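Local coordinates for protein AT-less polyketide synthase (Streptomyces platensis subsp. rosaceus, PDB 4TKT) that probably catalyses decarboxylative Claisen condensation, the chain-extending step of polyketide assembly, as a ketosynthase domain of the isomigrastatin synthase, at residues R565-R568 against P574-E577; V461-A466 against V585-L590; C101-L106 against E505-R510. All blocks are in the same frame, centred on the assembly; numbering follows the deposited sequence.

Overall arrangement
The contacts differ in depth, in chemistry and in what they join. Contacts 1 and 2 are apolar packing. Contact 2 is the buried one: it packs a loop tryptophan on strand 460-466 of the small three-stranded sheet. Contact 1 lies further out, about 37 Å between its centre and that of the chain, and pairs two short helices. It meets contact 2 directly, through Ala567 on Leu590 and Leu575 on Val585. Contact 3 reaches the same small sheet, since strands 460-466 and 509-515 are neighbours there. Its other half is helix 93-109 of the ketosynthase body. It is a looser meeting of an imidazole with a glutamate methylene and a selenomethionine methyl, with the Glu505 carboxylate nearby.

Contact 1. Residues R565-R568 against P574-E577; sequences RWAR and PLAE
This is a small apolar contact between two consecutive short helices at the outer side of the chain. Trp566 and Ala567 of helix 560-568 meet Pro574 and Leu575 of helix 573-580. Two pairs of side chains do the work. The first is Trp566 with Pro574. The six-membered part of the indole reaches the proline ring, and Trp566 CE3 lies 3.8 Å from Pro574 CG. The neighbouring ring atom, Trp566 CZ3, is 3.9 Å from Pro574 CB. Pro574 CB and CG thus sit beside Trp566 CE3 and CZ3. Pro574 CG lies oblique to the indole plane, while the directions of the two side chains cross at about a right angle. Trp566 has CG anti to its own carbonyl carbon (chi1 -72°), which sends the benzo part of the indole across to the next helix.

The arrangement is two consecutive helices joined by a short loop: the chain leaves one helix, makes a brief connection and enters the next. The helices stand close at this point, with Ala567 CA and Leu575 CA 6.9 Å apart. The small methyl of Ala567 suits this spacing. It takes up the second pair, in which Ala567 CB touches Leu575 CD2 at 3.9 Å. Leu575 is buried, whereas Trp566, Ala567 and Pro574 remain partly exposed. The inner pair continues into its surroundings. Ala567 also packs on Pro572 of the connection and on Leu590, and Leu575 on Val585.

Contact 2. Residues V461-A466 against V585-L590; sequences VVVLSA and VDWARL
Trp587 packs against Val461 and Val463 on an edge strand of the small antiparallel sheet that belongs to the linker region following the ketosynthase. The strand is 460-466, and its neighbour is 509-515. Trp587 starts a 3-10 turn in the loop after helix 573-580.

Backbone hydrogen bonds shape each side separately. Leu590 N bonds to Trp587 O within the turn. The strand pairs with 509-515 through Val462 with Val513 and Leu464 with Phe511.

The apolar touches are made by valine methyls and the six-membered part of the indole. Val463 CG2 is 3.9 Å from Trp587 CZ2. Val461 CG1 lies 4.2 Å from Trp587 CZ3. Both methyls approach obliquely. The two valines have one residue between them and present their side chains on the same side of the strand. Val461 meets CZ3 and Val463 meets CZ2, with CH2 of the indole between them. In Val461, CG1 sits between the backbone N and the carbonyl carbon (chi1 41°), and this is the branch that touches.

Further contacts pack against the indole. Val585 CG1 lies over the ring centre, 3.5 Å above the plane. Trp579 of helix 573-580 meets Trp587 edge-to-face. Leu590 CD1 lies in the indole plane at its edge and 4.5 Å from Val461 CG1.

Contact 3. Residues C101-L106 against E505-R510; sequences CAHTTL and EAMTAR
The contact bridges the ketosynthase body and the adjoining linker region. His103, on helix 93-109, loosely touches Glu505 and Met507 in the loop that leads into strand 509-515. That strand belongs to the small antiparallel sheet. The helix packs on the other side against central strands of the large thiolase-type sheet: Cys101 and Thr105 touch Ala255, and Ala102 touches Leu209.

The imidazole is buried and carries the helix side of the contact. CG of His103 is anti to the backbone N (chi1 -177°), and the ring extends from the helix toward the loop. Glu505 CG comes to the edge of this ring, near its plane, at a long 4.4 Å from His103 CE1. Met507, a selenomethionine, brings its end methyl. Met507 CE lies equally far, 4.4 Å from His103 NE2, and approaches obliquely. Its chain is extended beyond CB, with chi2 and chi3 both close to 180°, so CE is the part that reaches the ring. Phe80 meets His103 edge-to-face and also touches Met507.

A bond links the strand back to the loop. Arg510 NE gives a nearly straight bond of 2.8 Å to Met507 O, with the oxygen in the guanidinium plane. This ties the start of the strand to a residue that touches the histidine. The carboxylate of Glu505 is held by Arg113, whose backbone N bonds to Glu505 OE2. Glu505 OE2 is 5.5 Å from His103 ND1. At that distance the carboxylate makes no direct bond to the ring, but its charge could modestly favour a protonated imidazole.

Contact 1. Residues R565-R568 against P574-E577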
loop_
_atom_site.group_PDB
_atom_site.type_symbol
_atom_site.label_atom_id
_atom_site.label_comp_id
_atom_site.label_asym_id
_atom_site.label_seq_id
_atom_site.Cartn_x
_atom_site.Cartn_y
_atom_site.Cartn_z
ATOM N N ARG A 565 -14.482 35.701 0.723
ATOM C CA ARG A 565 -15.872 36.133 0.788
ATOM C C ARG A 565 -16.437 36.254 -0.619
ATOM O O ARG A 565 -17.570 35.852 -0.884
ATOM C CB ARG A 565 -15.995 37.462 1.530
ATOM C CG ARG A 565 -16.080 37.331 3.042
ATOM C CD ARG A 565 -15.594 38.600 3.720
ATOM N NE ARG A 565 -16.021 39.799 3.003
ATOM C CZ ARG A 565 -15.444 40.988 3.130
ATOM N NH1 ARG A 565 -14.408 41.140 3.945
ATOM N NH2 ARG A 565 -15.897 42.026 2.439
ATOM N N TRP A 566 -15.629 36.809 -1.515
ATOM C CA TRP A 566 -15.991 36.918 -2.920
ATOM C C TRP A 566 -16.232 35.542 -3.524
ATOM O O TRP A 566 -17.240 35.313 -4.192
ATOM C CB TRP A 566 -14.894 37.641 -3.703
ATOM C CG TRP A 566 -14.810 39.109 -3.430
ATOM C CD1 TRP A 566 -15.750 39.888 -2.821
ATOM C CD2 TRP A 566 -13.721 39.978 -3.759
ATOM N NE1 TRP A 566 -15.313 41.189 -2.752
ATOM C CE2 TRP A 566 -14.070 41.269 -3.321
ATOM C CE3 TRP A 566 -12.485 39.787 -4.384
ATOM C CZ2 TRP A 566 -13.227 42.365 -3.488
ATOM C CZ3 TRP A 566 -11.651 40.875 -4.546
ATOM C CH2 TRP A 566 -12.024 42.148 -4.100
ATOM N N ALA A 567 -15.299 34.628 -3.275
ATOM C CA ALA A 567 -15.371 33.277 -3.818
ATOM C C ALA A 567 -16.600 32.532 -3.309
ATOM O O ALA A 567 -17.201 31.738 -4.033
ATOM C CB ALA A 567 -14.108 32.510 -3.476
ATOM N N ARG A 568 -16.975 32.795 -2.063
ATOM C CA ARG A 568 -18.161 32.180 -1.479
ATOM C C ARG A 568 -19.428 32.778 -2.077
ATOM O O ARG A 568 -20.504 32.187 -1.997
ATOM C CB ARG A 568 -18.155 32.345 0.041
ATOM C CG ARG A 568 -17.085 31.515 0.725
ATOM C CD ARG A 568 -16.733 32.059 2.096
ATOM N NE ARG A 568 -17.833 31.927 3.042
ATOM C CZ ARG A 568 -17.736 32.217 4.335
ATOM N NH1 ARG A 568 -16.585 32.652 4.832
ATOM N NH2 ARG A 568 -18.787 32.069 5.131
ATOM N N PRO A 574 -10.491 36.303 -8.330
ATOM C CA PRO A 574 -9.388 37.017 -7.672
ATOM C C PRO A 574 -8.619 36.140 -6.691
ATOM O O PRO A 574 -7.404 36.281 -6.568
ATOM C CB PRO A 574 -10.095 38.159 -6.936
ATOM C CG PRO A 574 -11.359 38.361 -7.683
ATOM C CD PRO A 574 -11.778 36.993 -8.121
ATOM N N LEU A 575 -9.321 35.242 -6.011
ATOM C CA LEU A 575 -8.681 34.326 -5.073
ATOM C C LEU A 575 -7.769 33.346 -5.802
ATOM O O LEU A 575 -6.637 33.109 -5.384
ATOM C CB LEU A 575 -9.734 33.564 -4.266
ATOM C CG LEU A 575 -9.201 32.581 -3.222
ATOM C CD1 LEU A 575 -8.302 33.294 -2.226
ATOM C CD2 LEU A 575 -10.349 31.888 -2.505
ATOM N N ALA A 576 -8.269 32.790 -6.900
ATOM C CA ALA A 576 -7.523 31.804 -7.671
ATOM C C ALA A 576 -6.249 32.397 -8.259
ATOM O O ALA A 576 -5.192 31.767 -8.237
ATOM C CB ALA A 576 -8.395 31.230 -8.777
ATOM N N GLU A 577 -6.352 33.610 -8.787
ATOM C CA GLU A 577 -5.199 34.255 -9.394
ATOM C C GLU A 577 -4.172 34.611 -8.327
ATOM O O GLU A 577 -2.971 34.424 -8.521
ATOM C CB GLU A 577 -5.624 35.500 -10.172
ATOM C CG GLU A 577 -4.523 36.090 -11.036
ATOM C CD GLU A 577 -5.041 37.111 -12.030
ATOM O OE1 GLU A 577 -6.227 37.493 -11.933
ATOM O OE2 GLU A 577 -4.262 37.528 -12.912
#

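Contact 2. Residues V461-A466 against V585-L590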
loop_
_atom_site.group_PDB
_atom_site.type_symbol
_atom_site.label_atom_id
_atom_site.label_comp_id
_atom_site.label_asym_id
_atom_site.label_seq_id
_atom_site.Cartn_x
_atom_site.Cartn_y
_atom_site.Cartn_z
ATOM N N VAL A 461 -13.332 25.884 -8.342
ATOM C CA VAL A 461 -11.964 26.256 -8.671
ATOM C C VAL A 461 -11.022 25.068 -8.457
ATOM O O VAL A 461 -10.804 24.618 -7.332
ATOM C CB VAL A 461 -11.500 27.482 -7.847
ATOM C CG1 VAL A 461 -11.985 27.384 -6.410
ATOM C CG2 VAL A 461 -9.986 27.646 -7.919
ATOM N N VAL A 462 -10.489 24.549 -9.560
ATOM C CA VAL A 462 -9.589 23.405 -9.530
ATOM C C VAL A 462 -8.148 23.879 -9.393
ATOM O O VAL A 462 -7.683 24.713 -10.166
ATOM C CB VAL A 462 -9.733 22.535 -10.798
ATOM C CG1 VAL A 462 -8.683 21.435 -10.820
ATOM C CG2 VAL A 462 -11.130 21.942 -10.878
ATOM N N VAL A 463 -7.444 23.335 -8.408
ATOM C CA VAL A 463 -6.107 23.805 -8.067
ATOM C C VAL A 463 -5.070 22.684 -8.188
ATOM O O VAL A 463 -5.365 21.519 -7.919
ATOM C CB VAL A 463 -6.106 24.411 -6.641
ATOM C CG1 VAL A 463 -4.962 23.875 -5.792
ATOM C CG2 VAL A 463 -6.089 25.926 -6.711
ATOM N N LEU A 464 -3.860 23.043 -8.610
ATOM C CA LEU A 464 -2.802 22.069 -8.851
ATOM C C LEU A 464 -1.427 22.686 -8.605
ATOM O O LEU A 464 -1.147 23.787 -9.075
ATOM C CB LEU A 464 -2.893 21.544 -10.284
ATOM C CG LEU A 464 -2.675 20.056 -10.541
ATOM C CD1 LEU A 464 -3.631 19.225 -9.703
ATOM C CD2 LEU A 464 -2.861 19.757 -12.019
ATOM N N SER A 465 -0.569 21.985 -7.871
ATOM C CA SER A 465 0.783 22.485 -7.622
ATOM C C SER A 465 1.833 21.374 -7.590
ATOM O O SER A 465 1.523 20.216 -7.314
ATOM C CB SER A 465 0.825 23.276 -6.311
ATOM O OG SER A 465 0.345 22.505 -5.225
ATOM N N ALA A 466 3.079 21.740 -7.875
ATOM C CA ALA A 466 4.185 20.789 -7.863
ATOM C C ALA A 466 5.509 21.506 -7.611
ATOM O O ALA A 466 5.539 22.723 -7.436
ATOM C CB ALA A 466 4.237 20.012 -9.167
ATOM N N VAL A 585 -3.561 30.216 1.075
ATOM C CA VAL A 585 -5.017 30.239 1.160
ATOM C C VAL A 585 -5.551 29.091 2.009
ATOM O O VAL A 585 -5.206 27.930 1.784
ATOM C CB VAL A 585 -5.664 30.169 -0.241
ATOM C CG1 VAL A 585 -7.169 29.961 -0.130
ATOM C CG2 VAL A 585 -5.348 31.423 -1.042
ATOM N N ASP A 586 -6.389 29.422 2.987
ATOM C CA ASP A 586 -7.056 28.410 3.796
ATOM C C ASP A 586 -8.375 28.018 3.136
ATOM O O ASP A 586 -9.424 28.586 3.436
ATOM C CB ASP A 586 -7.293 28.920 5.218
ATOM C CG ASP A 586 -7.756 27.828 6.163
ATOM O OD1 ASP A 586 -7.373 26.655 5.961
ATOM O OD2 ASP A 586 -8.503 28.142 7.111
ATOM N N TRP A 587 -8.307 27.036 2.242
ATOM C CA TRP A 587 -9.433 26.674 1.383
ATOM C C TRP A 587 -10.659 26.169 2.136
ATOM O O TRP A 587 -11.762 26.145 1.588
ATOM C CB TRP A 587 -8.995 25.614 0.374
ATOM C CG TRP A 587 -7.972 26.105 -0.588
ATOM C CD1 TRP A 587 -6.632 25.861 -0.555
ATOM C CD2 TRP A 587 -8.203 26.933 -1.730
ATOM N NE1 TRP A 587 -6.012 26.486 -1.610
ATOM C CE2 TRP A 587 -6.955 27.151 -2.347
ATOM C CE3 TRP A 587 -9.345 27.510 -2.295
ATOM C CZ2 TRP A 587 -6.816 27.921 -3.498
ATOM C CZ3 TRP A 587 -9.205 28.276 -3.436
ATOM C CH2 TRP A 587 -7.950 28.474 -4.026
ATOM N N ALA A 588 -10.462 25.763 3.386
ATOM C CA ALA A 588 -11.557 25.250 4.200
ATOM C C ALA A 588 -12.652 26.297 4.381
ATOM O O ALA A 588 -13.825 25.957 4.529
ATOM C CB ALA A 588 -11.036 24.785 5.553
ATOM N N ARG A 589 -12.261 27.569 4.355
ATOM C CA ARG A 589 -13.195 28.671 4.572
ATOM C C ARG A 589 -14.277 28.723 3.497
ATOM O O ARG A 589 -15.360 29.261 3.723
ATOM C CB ARG A 589 -12.443 30.002 4.623
ATOM N N LEU A 590 -13.981 28.160 2.330
ATOM C CA LEU A 590 -14.943 28.113 1.234
ATOM C C LEU A 590 -16.107 27.176 1.526
ATOM O O LEU A 590 -17.242 27.434 1.127
ATOM C CB LEU A 590 -14.260 27.675 -0.063
ATOM C CG LEU A 590 -13.408 28.716 -0.784
ATOM C CD1 LEU A 590 -12.941 28.183 -2.125
ATOM C CD2 LEU A 590 -14.204 29.989 -0.964
#

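Contact 3. Residues C101-L106 against E505-R510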
loop_
_atom_site.group_PDB
_atom_site.type_symbol
_atom_site.label_atom_id
_atom_site.label_comp_id
_atom_site.label_asym_id
_atom_site.label_seq_id
_atom_site.Cartn_x
_atom_site.Cartn_y
_atom_site.Cartn_z
ATOM N N CYS A 101 5.773 6.101 -0.966
ATOM C CA CYS A 101 4.550 5.391 -0.620
ATOM C C CYS A 101 3.744 6.144 0.437
ATOM O O CYS A 101 2.522 6.244 0.346
ATOM C CB CYS A 101 4.883 3.989 -0.119
ATOM S SG CYS A 101 3.454 3.013 0.369
ATOM N N ALA A 102 4.439 6.668 1.443
ATOM C CA ALA A 102 3.799 7.422 2.514
ATOM C C ALA A 102 3.067 8.646 1.977
ATOM O O ALA A 102 1.926 8.914 2.355
ATOM C CB ALA A 102 4.825 7.841 3.549
ATOM N N HIS A 103 3.726 9.388 1.096
ATOM C CA HIS A 103 3.129 10.588 0.530
ATOM C C HIS A 103 1.908 10.251 -0.314
ATOM O O HIS A 103 0.859 10.883 -0.176
ATOM C CB HIS A 103 4.141 11.360 -0.314
ATOM C CG HIS A 103 3.604 12.643 -0.865
ATOM N ND1 HIS A 103 3.373 13.750 -0.078
ATOM C CD2 HIS A 103 3.233 12.989 -2.120
ATOM C CE1 HIS A 103 2.892 14.727 -0.826
ATOM N NE2 HIS A 103 2.796 14.290 -2.068
ATOM N N THR A 104 2.048 9.253 -1.181
ATOM C CA THR A 104 0.947 8.838 -2.045
ATOM C C THR A 104 -0.267 8.406 -1.225
ATOM O O THR A 104 -1.405 8.599 -1.650
ATOM C CB THR A 104 1.360 7.687 -2.982
ATOM O OG1 THR A 104 1.952 6.639 -2.212
ATOM C CG2 THR A 104 2.371 8.168 -4.002
ATOM N N THR A 105 -0.022 7.838 -0.046
ATOM C CA THR A 105 -1.110 7.385 0.815
ATOM C C THR A 105 -1.879 8.571 1.385
ATOM O O THR A 105 -3.106 8.532 1.491
ATOM C CB THR A 105 -0.604 6.510 1.979
ATOM O OG1 THR A 105 0.232 5.462 1.471
ATOM C CG2 THR A 105 -1.776 5.890 2.724
ATOM N N LEU A 106 -1.160 9.626 1.750
ATOM C CA LEU A 106 -1.805 10.835 2.245
ATOM C C LEU A 106 -2.634 11.487 1.144
ATOM O O LEU A 106 -3.732 11.983 1.391
ATOM C CB LEU A 106 -0.773 11.823 2.788
ATOM C CG LEU A 106 -0.501 11.765 4.293
ATOM C CD1 LEU A 106 0.146 10.447 4.700
ATOM C CD2 LEU A 106 0.358 12.938 4.718
ATOM N N GLU A 505 -0.606 19.558 -0.857
ATOM C CA GLU A 505 0.329 20.580 -0.395
ATOM C C GLU A 505 0.422 21.711 -1.410
ATOM O O GLU A 505 0.574 21.466 -2.608
ATOM C CB GLU A 505 1.719 19.985 -0.167
ATOM C CG GLU A 505 1.731 18.675 0.596
ATOM C CD GLU A 505 1.519 18.863 2.082
ATOM O OE1 GLU A 505 1.670 20.006 2.565
ATOM O OE2 GLU A 505 1.202 17.865 2.763
ATOM N N ALA A 506 0.331 22.947 -0.936
ATOM C CA ALA A 506 0.518 24.100 -1.808
ATOM C C ALA A 506 2.002 24.286 -2.108
ATOM O O ALA A 506 2.761 24.742 -1.255
ATOM C CB ALA A 506 -0.064 25.349 -1.173
HETATM N N MSE A 507 2.414 23.932 -3.321
HETATM C CA MSE A 507 3.828 23.959 -3.676
HETATM C C MSE A 507 4.174 25.156 -4.563
HETATM O O MSE A 507 3.344 26.035 -4.780
HETATM C CB MSE A 507 4.223 22.650 -4.362
HETATM C CG MSE A 507 3.845 21.409 -3.562
HETATM SE SE MSE A 507 4.556 19.745 -4.303
HETATM C CE MSE A 507 3.669 18.472 -3.109
ATOM N N THR A 508 5.403 25.176 -5.070
ATOM C CA THR A 508 5.949 26.341 -5.764
ATOM C C THR A 508 5.236 26.669 -7.074
ATOM O O THR A 508 4.603 27.717 -7.195
ATOM C CB THR A 508 7.446 26.146 -6.058
ATOM O OG1 THR A 508 8.134 25.843 -4.839
ATOM C CG2 THR A 508 8.039 27.401 -6.668
ATOM N N ALA A 509 5.352 25.781 -8.056
ATOM C CA ALA A 509 4.681 25.968 -9.337
ATOM C C ALA A 509 3.199 25.659 -9.195
ATOM O O ALA A 509 2.829 24.566 -8.767
ATOM C CB ALA A 509 5.312 25.092 -10.406
ATOM N N ARG A 510 2.352 26.617 -9.558
ATOM C CA ARG A 510 0.923 26.498 -9.291
ATOM C C ARG A 510 0.046 26.672 -10.527
ATOM O O ARG A 510 0.431 27.315 -11.503
ATOM C CB ARG A 510 0.513 27.513 -8.225
ATOM C CG ARG A 510 1.263 27.345 -6.917
ATOM C CD ARG A 510 0.768 28.295 -5.843
ATOM N NE ARG A 510 1.408 28.013 -4.562
ATOM C CZ ARG A 510 1.109 28.626 -3.422
ATOM N NH1 ARG A 510 0.176 29.565 -3.397
ATOM N NH2 ARG A 510 1.745 28.296 -2.308
#